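D-glyceraldehyde dehydrogenase (NADP(+)) (Thermoplasma acidophilum, PDB 5IZD) catalyses the NADP-dependent oxidation of D-glyceraldehyde to glycerate in the non-phosphorylated Entner-Doudoroff pathway. Local coordinates at residues 139-145 against 218-224; 210-215 against 236-240; 243-249 against 452-458. All blocks are in the same frame, centred on the assembly; numbering follows the deposited sequence.

In the fold
Contacts 1 and 3 are buried and belong to one mixed sheet of the coenzyme-binding domain, in which strands 220-224 and 243-247 are neighbours: contact 1 joins two parallel strands in its interior, whereas contact 3 adds the short antiparallel strand 454-455 on the far side of 243-247. Contact 2 is partly buried and lies off the sheet, between the C-terminal part of helix 205-214 and the loop after helix 227-236. The chemistry follows: backbone bonds and aliphatic packing in contact 1; a side-chain amide, a lysine stem and one bridging water in contact 2; backbone bonds and four bridging waters in contact 3. Contacts 1 and 2 touch NADP; contact 3 carries the predicted general base.

Contact 1: 139-145 against 218-224; sequences YGIVVAL and VNLITMT. With NAP (NADP nicotinamide-adenine-dinucleotide phosphate), chain I.
Tyr-139 turns one ring face to Leu-220, whose CD1 lies 4.0 Å from the centroid of the Tyr-139 ring in a CH-pi contact, the two side chains crossing at about a right angle. With CG of Leu-220 anti to its backbone N (chi1 -176°), the side chain lies between tyrosine and valine: CD1 goes to Tyr-139, while Leu-220 CD2 comes within 3.9 Å of Val-142 CG1, leucine and valine lying side by side. Asn-219 OD1 accepts Ile-141 N at 3.0 Å in a nearly straight bond on a lone pair, and Asn-219 N returns a bond to Ile-141 O, which also accepts Leu-220 N. Gly-140 leaves room for this amide; a CB there would collide with OD1. Replacing this asparagine by an alanine is likely to leave Ile-141 N without its side-chain acceptor and to open a gap beside Gly-140. Beyond, strands 141-145 and 220-224 run parallel, neighbours in the Rossmann-type sheet of the aldehyde dehydrogenase coenzyme domain, bonded alternately from Val-143 N to Leu-220 O through to Thr-224 N and Leu-145 O. Val-142, Ala-144, Leu-220 and Thr-222 share one face, where Thr-222 CG2 meets Ala-144 CB at 3.8 Å while Thr-222 OG1 is hydrogen-bonded to Tyr-467 and Lys-158. Helices 205-214 and 227-236 cover the other, with Val-143, Leu-145 and Ile-221; Val-143 CG2 meets Val-218 CG2 at 3.6 Å. Leu-145 CD1 lies 3.7 Å from adenine atom N3A of NADP. Met-223, bent at chi2 (-90°), carries its CE to 3.7 Å from the phosphate oxygen O2A of NADP.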
loop_
_atom_site.group_PDB
_atom_site.type_symbol
_atom_site.label_atom_id
_atom_site.label_comp_id
_atom_site.label_asym_id
_atom_site.label_seq_id
_atom_site.Cartn_x
_atom_site.Cartn_y
_atom_site.Cartn_z
ATOM N N TYR A 139 -2.491 -19.640 -4.193
ATOM C CA TYR A 139 -1.504 -20.588 -4.790
ATOM C C TYR A 139 -2.146 -21.898 -5.140
ATOM O O TYR A 139 -1.699 -22.574 -6.055
ATOM C CB TYR A 139 -0.308 -20.888 -3.864
ATOM C CG TYR A 139 0.725 -19.820 -3.860
ATOM C CD1 TYR A 139 0.563 -18.692 -3.099
ATOM C CD2 TYR A 139 1.863 -19.937 -4.636
ATOM C CE1 TYR A 139 1.505 -17.689 -3.117
ATOM C CE2 TYR A 139 2.839 -18.932 -4.672
ATOM C CZ TYR A 139 2.635 -17.799 -3.937
ATOM O OH TYR A 139 3.561 -16.810 -3.910
ATOM N N GLY A 140 -3.161 -22.305 -4.397
ATOM C CA GLY A 140 -3.756 -23.626 -4.642
ATOM C C GLY A 140 -3.694 -24.511 -3.434
ATOM O O GLY A 140 -4.375 -24.200 -2.496
ATOM N N ILE A 141 -2.869 -25.564 -3.455
ATOM C CA ILE A 141 -2.717 -26.475 -2.327
ATOM C C ILE A 141 -1.556 -26.170 -1.397
ATOM O O ILE A 141 -0.397 -26.212 -1.818
ATOM C CB ILE A 141 -2.576 -27.948 -2.778
ATOM C CG1 ILE A 141 -3.755 -28.283 -3.687
ATOM C CG2 ILE A 141 -2.524 -28.853 -1.548
ATOM C CD1 ILE A 141 -3.576 -29.565 -4.472
ATOM N N VAL A 142 -1.900 -25.832 -0.160
ATOM C CA VAL A 142 -0.954 -25.473 0.899
ATOM C C VAL A 142 -0.727 -26.731 1.786
ATOM O O VAL A 142 -1.700 -27.353 2.219
ATOM C CB VAL A 142 -1.538 -24.313 1.768
ATOM C CG1 VAL A 142 -0.737 -24.082 3.028
ATOM C CG2 VAL A 142 -1.672 -23.034 0.971
ATOM N N VAL A 143 0.536 -27.071 2.019
ATOM C CA VAL A 143 0.933 -28.040 2.986
ATOM C C VAL A 143 1.467 -27.268 4.192
ATOM O O VAL A 143 2.350 -26.319 4.067
ATOM C CB VAL A 143 2.002 -29.004 2.441
ATOM C CG1 VAL A 143 2.588 -29.834 3.569
ATOM C CG2 VAL A 143 1.428 -29.907 1.363
ATOM N N ALA A 144 0.885 -27.592 5.335
ATOM C CA ALA A 144 1.208 -26.951 6.601
ATOM C C ALA A 144 1.844 -27.959 7.542
ATOM O O ALA A 144 1.254 -29.017 7.810
ATOM C CB ALA A 144 -0.018 -26.359 7.240
ATOM N N LEU A 145 3.090 -27.664 7.954
ATOM C CA LEU A 145 3.898 -28.561 8.757
ATOM C C LEU A 145 4.169 -27.829 10.057
ATOM O O LEU A 145 4.896 -26.805 10.066
ATOM C CB LEU A 145 5.207 -28.944 8.062
ATOM C CG LEU A 145 5.067 -29.668 6.741
ATOM C CD1 LEU A 145 6.398 -29.611 6.005
ATOM C CD2 LEU A 145 4.594 -31.069 6.880
ATOM N N VAL A 218 1.616 -30.007 -4.993
ATOM C CA VAL A 218 1.746 -29.068 -3.885
ATOM C C VAL A 218 2.206 -27.727 -4.417
ATOM O O VAL A 218 3.149 -27.661 -5.192
ATOM C CB VAL A 218 2.691 -29.651 -2.800
ATOM C CG1 VAL A 218 3.077 -28.629 -1.760
ATOM C CG2 VAL A 218 1.985 -30.772 -2.106
ATOM N N ASN A 219 1.558 -26.642 -3.998
ATOM C CA ASN A 219 1.946 -25.318 -4.519
ATOM C C ASN A 219 2.696 -24.417 -3.533
ATOM O O ASN A 219 3.438 -23.484 -3.948
ATOM C CB ASN A 219 0.693 -24.599 -5.013
ATOM C CG ASN A 219 -0.045 -25.375 -6.108
ATOM O OD1 ASN A 219 -1.216 -25.729 -5.947
ATOM N ND2 ASN A 219 0.641 -25.661 -7.211
ATOM N N LEU A 220 2.479 -24.673 -2.234
ATOM C CA LEU A 220 3.025 -23.835 -1.169
ATOM C C LEU A 220 3.213 -24.711 0.095
ATOM O O LEU A 220 2.403 -25.628 0.393
ATOM C CB LEU A 220 2.130 -22.627 -0.907
ATOM C CG LEU A 220 2.588 -21.572 0.123
ATOM C CD1 LEU A 220 1.892 -20.261 -0.128
ATOM C CD2 LEU A 220 2.203 -22.067 1.548
ATOM N N ILE A 221 4.358 -24.522 0.725
ATOM C CA ILE A 221 4.711 -25.162 1.994
ATOM C C ILE A 221 4.942 -24.078 3.040
ATOM O O ILE A 221 5.800 -23.174 2.868
ATOM C CB ILE A 221 5.935 -26.078 1.850
ATOM C CG1 ILE A 221 5.579 -27.250 0.912
ATOM C CG2 ILE A 221 6.293 -26.731 3.196
ATOM C CD1 ILE A 221 6.753 -27.892 0.238
ATOM N N THR A 222 4.156 -24.156 4.102
ATOM C CA THR A 222 4.289 -23.323 5.263
ATOM C C THR A 222 4.715 -24.190 6.462
ATOM O O THR A 222 4.035 -25.176 6.788
ATOM C CB THR A 222 3.027 -22.482 5.533
ATOM O OG1 THR A 222 3.288 -21.609 6.637
ATOM C CG2 THR A 222 1.775 -23.288 5.819
ATOM N N MET A 223 5.861 -23.877 7.062
ATOM C CA MET A 223 6.515 -24.801 8.020
ATOM C C MET A 223 7.231 -24.024 9.091
ATOM O O MET A 223 7.806 -22.947 8.817
ATOM C CB MET A 223 7.508 -25.743 7.321
ATOM C CG MET A 223 8.377 -26.566 8.240
ATOM S SD MET A 223 9.939 -25.805 8.712
ATOM C CE MET A 223 10.829 -27.122 9.554
ATOM N N THR A 224 7.220 -24.573 10.300
ATOM C CA THR A 224 7.994 -24.013 11.387
ATOM C C THR A 224 8.647 -25.194 12.096
ATOM O O THR A 224 8.013 -26.220 12.226
ATOM C CB THR A 224 7.114 -23.149 12.309
ATOM O OG1 THR A 224 6.614 -22.012 11.594
ATOM C CG2 THR A 224 7.865 -22.667 13.553
HETATM P PA NAP I . 11.215 -30.514 13.206
HETATM O O1A NAP I . 11.861 -31.834 12.925
HETATM O O2A NAP I . 11.716 -29.299 12.453
HETATM O O5B NAP I . 9.604 -30.681 12.986
HETATM C C5B NAP I . 8.736 -29.666 12.434
HETATM C C4B NAP I . 7.667 -30.306 11.528
HETATM O O4B NAP I . 8.282 -30.822 10.332
HETATM C C3B NAP I . 6.978 -31.522 12.180
HETATM O O3B NAP I . 5.603 -31.599 11.717
HETATM C C2B NAP I . 7.780 -32.681 11.655
HETATM O O2B NAP I . 7.126 -33.941 11.779
HETATM C C1B NAP I . 8.003 -32.251 10.230
HETATM N N9A NAP I . 9.093 -32.938 9.521
HETATM C C8A NAP I . 10.160 -33.606 10.038
HETATM N N7A NAP I . 10.929 -34.114 9.100
HETATM C C5A NAP I . 10.322 -33.711 7.905
HETATM C C6A NAP I . 10.653 -33.916 6.565
HETATM N N6A NAP I . 11.738 -34.596 6.176
HETATM N N1A NAP I . 9.847 -33.389 5.620
HETATM C C2A NAP I . 8.742 -32.723 6.001
HETATM N N3A NAP I . 8.343 -32.495 7.260
HETATM C C4A NAP I . 9.201 -33.014 8.166
HETATM O O3 NAP I . 11.350 -30.247 14.766
HETATM P PN NAP I . 12.021 -31.137 15.928
HETATM O O1N NAP I . 11.257 -32.438 16.094
HETATM O O2N NAP I . 12.085 -30.331 17.202
HETATM O O5D NAP I . 13.451 -31.436 15.411
HETATM P P2B NAP I . 7.652 -34.998 12.944
HETATM O O1X NAP I . 6.814 -36.272 12.760
HETATM O O2X NAP I . 7.380 -34.412 14.248
HETATM O O3X NAP I . 9.097 -35.303 12.733
#

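Contact 2: 210-215 against 236-240; sequences DYIVEH and KASAN. With NAP (NADP nicotinamide-adenine-dinucleotide phosphate), chain I.
Lys-236 lies alongside Glu-214 and across Val-213, while Asn-240 bonds two backbone carbonyls; Lys-236, Glu-214 and Asn-240 bury the most surface. They join two connections of the Rossmann-type coenzyme domain: the C-terminal part of helix 205-214, which leads to strand 220-224, and the loop that carries the chain from helix 227-236 to strand 243-247. Lys-236 CB packs 3.5 Å from Val-213 CG2, and a bend at chi2 (-52°) brings Lys-236 CE to 3.4 Å from Asp-210 OD2. The charged end stops short of a salt bridge, with Lys-236 NZ 4.2 Å from Asp-210 OD2, an oxygen that is paired with Arg-232 instead. Glu-214 points the same way as the lysine, and its OE2 rests against Lys-236 CD. A water donates both to Glu-214 OE2 and to Lys-236 O, the latter at 2.7 Å, and ties the glutamate to the backbone of the loop. Asn-240 approaches segment 210-215 with its amide nitrogen. Asn-240 ND2 donates to Val-213 O at 2.9 Å in a bent bond (143°) and to His-215 O at 3.1 Å in a nearly straight one; the second acceptor lies in the amide plane of Asn-240, although ND2 stands above the carbonyl plane of His-215. These two bonds, with one from Ala-242 N to Asn-240 OD1, fix the rotation of the amide and supply a donor to the carbonyls of Val-213 and His-215. Ser-238 faces the second subunit, its OG bonded to Gln-235 and its O to Gln-231 of that chain. Toward the cofactor, Asp-210 OD1 accepts the adenine amino group N6A of NADP at 3.3 Å, almost in line with its N-H.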
loop_
_atom_site.group_PDB
_atom_site.type_symbol
_atom_site.label_atom_id
_atom_site.label_comp_id
_atom_site.label_asym_id
_atom_site.label_seq_id
_atom_site.Cartn_x
_atom_site.Cartn_y
_atom_site.Cartn_z
ATOM N N ASP A 210 9.204 -36.061 3.439
ATOM C CA ASP A 210 9.763 -35.863 2.082
ATOM C C ASP A 210 8.710 -36.043 1.033
ATOM O O ASP A 210 8.590 -35.227 0.124
ATOM C CB ASP A 210 10.912 -36.807 1.766
ATOM C CG ASP A 210 12.219 -36.403 2.455
ATOM O OD1 ASP A 210 12.367 -35.291 3.028
ATOM O OD2 ASP A 210 13.123 -37.213 2.414
ATOM N N TYR A 211 7.892 -37.063 1.205
ATOM C CA TYR A 211 6.900 -37.422 0.193
ATOM C C TYR A 211 5.848 -36.330 0.009
ATOM O O TYR A 211 5.495 -35.981 -1.137
ATOM C CB TYR A 211 6.278 -38.780 0.551
ATOM C CG TYR A 211 5.335 -39.252 -0.488
ATOM C CD1 TYR A 211 5.808 -39.884 -1.664
ATOM C CD2 TYR A 211 3.956 -39.050 -0.346
ATOM C CE1 TYR A 211 4.923 -40.303 -2.667
ATOM C CE2 TYR A 211 3.055 -39.475 -1.349
ATOM C CZ TYR A 211 3.539 -40.097 -2.509
ATOM O OH TYR A 211 2.641 -40.488 -3.488
ATOM N N ILE A 212 5.373 -35.787 1.129
ATOM C CA ILE A 212 4.385 -34.697 1.119
ATOM C C ILE A 212 4.979 -33.458 0.438
ATOM O O ILE A 212 4.356 -32.840 -0.425
ATOM C CB ILE A 212 3.907 -34.275 2.539
ATOM C CG1 ILE A 212 3.307 -35.422 3.344
ATOM C CG2 ILE A 212 2.754 -33.293 2.454
ATOM C CD1 ILE A 212 3.247 -35.159 4.853
ATOM N N VAL A 213 6.191 -33.098 0.825
ATOM C CA VAL A 213 6.759 -31.847 0.334
ATOM C C VAL A 213 7.123 -31.872 -1.142
ATOM O O VAL A 213 6.944 -30.868 -1.798
ATOM C CB VAL A 213 7.942 -31.325 1.148
ATOM C CG1 VAL A 213 7.573 -31.203 2.631
ATOM C CG2 VAL A 213 9.160 -32.181 0.983
ATOM N N GLU A 214 7.646 -32.975 -1.663
ATOM C CA GLU A 214 8.005 -32.995 -3.103
ATOM C C GLU A 214 6.880 -33.323 -4.135
ATOM O O GLU A 214 7.131 -33.298 -5.318
ATOM C CB GLU A 214 9.204 -33.886 -3.310
ATOM C CG GLU A 214 8.927 -35.336 -3.060
ATOM C CD GLU A 214 10.191 -36.173 -2.994
ATOM O OE1 GLU A 214 10.024 -37.416 -2.987
ATOM O OE2 GLU A 214 11.331 -35.631 -3.006
ATOM N N HIS A 215 5.661 -33.590 -3.669
ATOM C CA HIS A 215 4.521 -34.039 -4.471
ATOM C C HIS A 215 4.194 -33.042 -5.608
ATOM O O HIS A 215 4.107 -31.850 -5.348
ATOM C CB HIS A 215 3.303 -34.183 -3.538
ATOM C CG HIS A 215 2.183 -34.991 -4.102
ATOM N ND1 HIS A 215 1.314 -34.489 -5.037
ATOM C CD2 HIS A 215 1.750 -36.245 -3.828
ATOM C CE1 HIS A 215 0.414 -35.404 -5.350
ATOM N NE2 HIS A 215 0.644 -36.474 -4.617
ATOM N N LYS A 236 14.040 -30.652 -1.166
ATOM C CA LYS A 236 12.984 -31.475 -1.768
ATOM C C LYS A 236 11.996 -30.683 -2.616
ATOM O O LYS A 236 11.609 -31.156 -3.693
ATOM C CB LYS A 236 12.216 -32.286 -0.725
ATOM C CG LYS A 236 13.048 -33.246 0.076
ATOM C CD LYS A 236 13.875 -34.150 -0.807
ATOM C CE LYS A 236 14.464 -35.278 0.019
ATOM N NZ LYS A 236 15.483 -35.974 -0.813
ATOM N N ALA A 237 11.589 -29.505 -2.147
ATOM C CA ALA A 237 10.690 -28.645 -2.893
ATOM C C ALA A 237 11.308 -28.040 -4.161
ATOM O O ALA A 237 10.609 -27.331 -4.920
ATOM C CB ALA A 237 10.162 -27.520 -2.022
ATOM N N SER A 238 12.596 -28.273 -4.398
ATOM C CA SER A 238 13.162 -27.975 -5.708
ATOM C C SER A 238 12.416 -28.755 -6.811
ATOM O O SER A 238 12.331 -28.288 -7.915
ATOM C CB SER A 238 14.674 -28.196 -5.727
ATOM O OG SER A 238 15.042 -29.557 -5.895
ATOM N N ALA A 239 11.835 -29.921 -6.488
ATOM C CA ALA A 239 11.039 -30.689 -7.457
ATOM C C ALA A 239 9.767 -30.006 -7.985
ATOM O O ALA A 239 9.357 -30.281 -9.066
ATOM C CB ALA A 239 10.675 -32.039 -6.894
ATOM N N ASN A 240 9.102 -29.183 -7.204
ATOM C CA ASN A 240 7.843 -28.586 -7.632
ATOM C C ASN A 240 7.879 -27.067 -7.599
ATOM O O ASN A 240 6.886 -26.448 -7.906
ATOM C CB ASN A 240 6.678 -29.116 -6.764
ATOM C CG ASN A 240 6.944 -28.972 -5.261
ATOM O OD1 ASN A 240 7.774 -28.159 -4.844
ATOM N ND2 ASN A 240 6.249 -29.787 -4.438
HETATM P PA NAP I . 11.215 -30.514 13.206
HETATM O O1A NAP I . 11.861 -31.834 12.925
HETATM O O2A NAP I . 11.716 -29.299 12.453
HETATM O O5B NAP I . 9.604 -30.681 12.986
HETATM C C5B NAP I . 8.736 -29.666 12.434
HETATM C C4B NAP I . 7.667 -30.306 11.528
HETATM O O4B NAP I . 8.282 -30.822 10.332
HETATM C C3B NAP I . 6.978 -31.522 12.180
HETATM O O3B NAP I . 5.603 -31.599 11.717
HETATM C C2B NAP I . 7.780 -32.681 11.655
HETATM O O2B NAP I . 7.126 -33.941 11.779
HETATM C C1B NAP I . 8.003 -32.251 10.230
HETATM N N9A NAP I . 9.093 -32.938 9.521
HETATM C C8A NAP I . 10.160 -33.606 10.038
HETATM N N7A NAP I . 10.929 -34.114 9.100
HETATM C C5A NAP I . 10.322 -33.711 7.905
HETATM C C6A NAP I . 10.653 -33.916 6.565
HETATM N N6A NAP I . 11.738 -34.596 6.176
HETATM N N1A NAP I . 9.847 -33.389 5.620
HETATM C C2A NAP I . 8.742 -32.723 6.001
HETATM N N3A NAP I . 8.343 -32.495 7.260
HETATM C C4A NAP I . 9.201 -33.014 8.166
HETATM O O3 NAP I . 11.350 -30.247 14.766
HETATM P PN NAP I . 12.021 -31.137 15.928
HETATM O O1N NAP I . 11.257 -32.438 16.094
HETATM O O2N NAP I . 12.085 -30.331 17.202
HETATM O O5D NAP I . 13.451 -31.436 15.411
HETATM P P2B NAP I . 7.652 -34.998 12.944
HETATM O O1X NAP I . 6.814 -36.272 12.760
HETATM O O2X NAP I . 7.380 -34.412 14.248
HETATM O O3X NAP I . 9.097 -35.303 12.733
HETATM O O HOH W 1 12.813 -33.466 -4.499
#

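Contact 3: 243-249 against 452-458; sequences KLILELG and MTGQAGE
Ile-245 lays its CG2 across the stem of Glu-458, 3.7 Å from Glu-458 CG. Here the short strand 454-455 pairs antiparallel with strand 243-247, extending the otherwise parallel run of the Rossmann-type sheet beyond 220-224 and 243-247. Leu-246 and Gln-455 form the hydrogen-bonded pair: Leu-246 N donates to Gln-455 O, and Gln-455 N to Leu-246 O at 2.9 Å. Their side chains lie side by side, with Leu-246 CD1 3.9 Å from Gln-455 CG. A bend at chi2 (-65°) then leads the amide of Gln-455 away, and its NE2 bonds to Ala-242 O of the second subunit. Gly-454 comes so close to Leu-246 O that a CB would clash with it. Past the paired residues, Leu-248 N donates to Thr-453 O at 2.8 Å in a bent bond, and the CB and CG of Leu-248 pack on that same carbonyl. One water spans Leu-248 O and Met-452 O; another spans Gly-249 O and Thr-453 OG1. Glu-247, the predicted proton acceptor, starts its side chain away from segment 452-458. Glu-247 OE1 takes Gly-249 N at 3.0 Å, which helps hold the carboxyl group in place. Glu-458, whose OE1 is in a salt bridge with Lys-158, reaches Glu-247 through a water that donates to Glu-458 OE2 at 2.8 Å and to Glu-247 OE2 at 3.0 Å.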
loop_
_atom_site.group_PDB
_atom_site.type_symbol
_atom_site.label_atom_id
_atom_site.label_comp_id
_atom_site.label_asym_id
_atom_site.label_seq_id
_atom_site.Cartn_x
_atom_site.Cartn_y
_atom_site.Cartn_z
ATOM N N LYS A 243 6.285 -22.428 -3.352
ATOM C CA LYS A 243 6.508 -21.296 -2.525
ATOM C C LYS A 243 6.739 -21.769 -1.087
ATOM O O LYS A 243 5.973 -22.624 -0.543
ATOM C CB LYS A 243 5.301 -20.354 -2.641
ATOM C CG LYS A 243 5.119 -19.264 -1.579
ATOM C CD LYS A 243 6.278 -18.380 -1.456
ATOM C CE LYS A 243 6.041 -17.353 -0.354
ATOM N NZ LYS A 243 5.053 -16.336 -0.727
ATOM N N LEU A 244 7.830 -21.274 -0.490
ATOM C CA LEU A 244 8.224 -21.662 0.875
ATOM C C LEU A 244 7.995 -20.546 1.896
ATOM O O LEU A 244 8.360 -19.339 1.660
ATOM C CB LEU A 244 9.674 -22.084 0.869
ATOM C CG LEU A 244 9.964 -23.336 0.018
ATOM C CD1 LEU A 244 11.381 -23.833 0.262
ATOM C CD2 LEU A 244 9.012 -24.494 0.231
ATOM N N ILE A 245 7.334 -20.904 3.004
ATOM C CA ILE A 245 7.251 -20.042 4.186
ATOM C C ILE A 245 7.799 -20.909 5.298
ATOM O O ILE A 245 7.141 -21.932 5.652
ATOM C CB ILE A 245 5.829 -19.604 4.536
ATOM C CG1 ILE A 245 5.116 -18.864 3.377
ATOM C CG2 ILE A 245 5.855 -18.753 5.819
ATOM C CD1 ILE A 245 3.599 -18.709 3.578
ATOM N N LEU A 246 9.020 -20.611 5.739
ATOM C CA LEU A 246 9.777 -21.441 6.681
ATOM C C LEU A 246 10.276 -20.545 7.788
ATOM O O LEU A 246 10.949 -19.506 7.512
ATOM C CB LEU A 246 11.029 -22.067 6.064
ATOM C CG LEU A 246 10.867 -22.872 4.782
ATOM C CD1 LEU A 246 12.234 -23.325 4.269
ATOM C CD2 LEU A 246 9.928 -24.026 5.004
ATOM N N GLU A 247 10.037 -20.979 9.013
ATOM C CA GLU A 247 10.568 -20.333 10.186
ATOM C C GLU A 247 11.305 -21.340 11.066
ATOM O O GLU A 247 10.685 -22.303 11.523
ATOM C CB GLU A 247 9.431 -19.650 10.931
ATOM C CG GLU A 247 9.965 -18.667 11.996
ATOM C CD GLU A 247 9.889 -19.170 13.424
ATOM O OE1 GLU A 247 10.904 -19.697 13.934
ATOM O OE2 GLU A 247 8.792 -19.027 14.046
ATOM N N LEU A 248 12.626 -21.124 11.245
ATOM C CA LEU A 248 13.562 -22.136 11.644
ATOM C C LEU A 248 14.250 -21.829 13.001
ATOM O O LEU A 248 15.354 -22.292 13.254
ATOM C CB LEU A 248 14.577 -22.438 10.542
ATOM C CG LEU A 248 13.957 -22.738 9.193
ATOM C CD1 LEU A 248 15.023 -22.971 8.116
ATOM C CD2 LEU A 248 13.034 -23.924 9.258
ATOM N N GLY A 249 13.597 -20.979 13.815
ATOM C CA GLY A 249 14.099 -20.732 15.180
ATOM C C GLY A 249 15.235 -19.704 15.116
ATOM O O GLY A 249 15.330 -18.984 14.105
ATOM N N MET A 452 19.940 -17.756 8.747
ATOM C CA MET A 452 19.367 -19.107 8.698
ATOM C C MET A 452 17.947 -19.206 9.217
ATOM O O MET A 452 17.454 -20.330 9.375
ATOM C CB MET A 452 20.276 -20.135 9.420
ATOM C CG MET A 452 21.638 -20.417 8.787
ATOM S SD MET A 452 21.564 -20.809 7.037
ATOM C CE MET A 452 20.712 -22.401 7.171
ATOM N N THR A 453 17.248 -18.098 9.395
ATOM C CA THR A 453 15.927 -18.075 9.951
ATOM C C THR A 453 14.909 -18.764 9.021
ATOM O O THR A 453 13.967 -19.373 9.486
ATOM C CB THR A 453 15.412 -16.639 10.227
ATOM O OG1 THR A 453 16.316 -15.902 11.094
ATOM C CG2 THR A 453 13.980 -16.694 10.863
ATOM N N GLY A 454 15.032 -18.577 7.709
ATOM C CA GLY A 454 14.210 -19.366 6.804
ATOM C C GLY A 454 13.803 -18.585 5.578
ATOM O O GLY A 454 14.668 -18.052 4.884
ATOM N N GLN A 455 12.523 -18.581 5.275
ATOM C CA GLN A 455 12.009 -18.022 4.015
ATOM C C GLN A 455 10.701 -17.339 4.378
ATOM O O GLN A 455 9.859 -17.891 5.116
ATOM C CB GLN A 455 11.770 -19.112 2.944
ATOM C CG GLN A 455 13.005 -19.913 2.465
ATOM C CD GLN A 455 14.040 -19.049 1.721
ATOM O OE1 GLN A 455 13.710 -17.995 1.267
ATOM N NE2 GLN A 455 15.274 -19.440 1.706
ATOM N N ALA A 456 10.554 -16.143 3.825
ATOM C CA ALA A 456 9.383 -15.334 3.910
ATOM C C ALA A 456 9.081 -15.015 5.384
ATOM O O ALA A 456 10.013 -14.824 6.150
ATOM C CB ALA A 456 8.243 -15.979 3.180
ATOM N N GLY A 457 7.814 -14.954 5.790
ATOM C CA GLY A 457 7.452 -14.615 7.156
ATOM C C GLY A 457 5.953 -14.799 7.330
ATOM O O GLY A 457 5.271 -15.119 6.349
ATOM N N GLU A 458 5.477 -14.570 8.556
ATOM C CA GLU A 458 4.080 -14.732 8.968
ATOM C C GLU A 458 3.564 -13.603 9.859
ATOM O O GLU A 458 4.272 -13.089 10.713
ATOM C CB GLU A 458 3.923 -16.048 9.708
ATOM C CG GLU A 458 4.281 -17.240 8.861
ATOM C CD GLU A 458 4.356 -18.555 9.674
ATOM O OE1 GLU A 458 3.480 -19.485 9.534
ATOM O OE2 GLU A 458 5.337 -18.612 10.465
HETATM O O HOH W 2 11.043 -16.762 8.420
HETATM O O HOH W 3 6.053 -19.565 13.000
HETATM O O HOH W 4 17.739 -21.696 11.875
HETATM O O HOH W 5 17.429 -17.473 12.752
#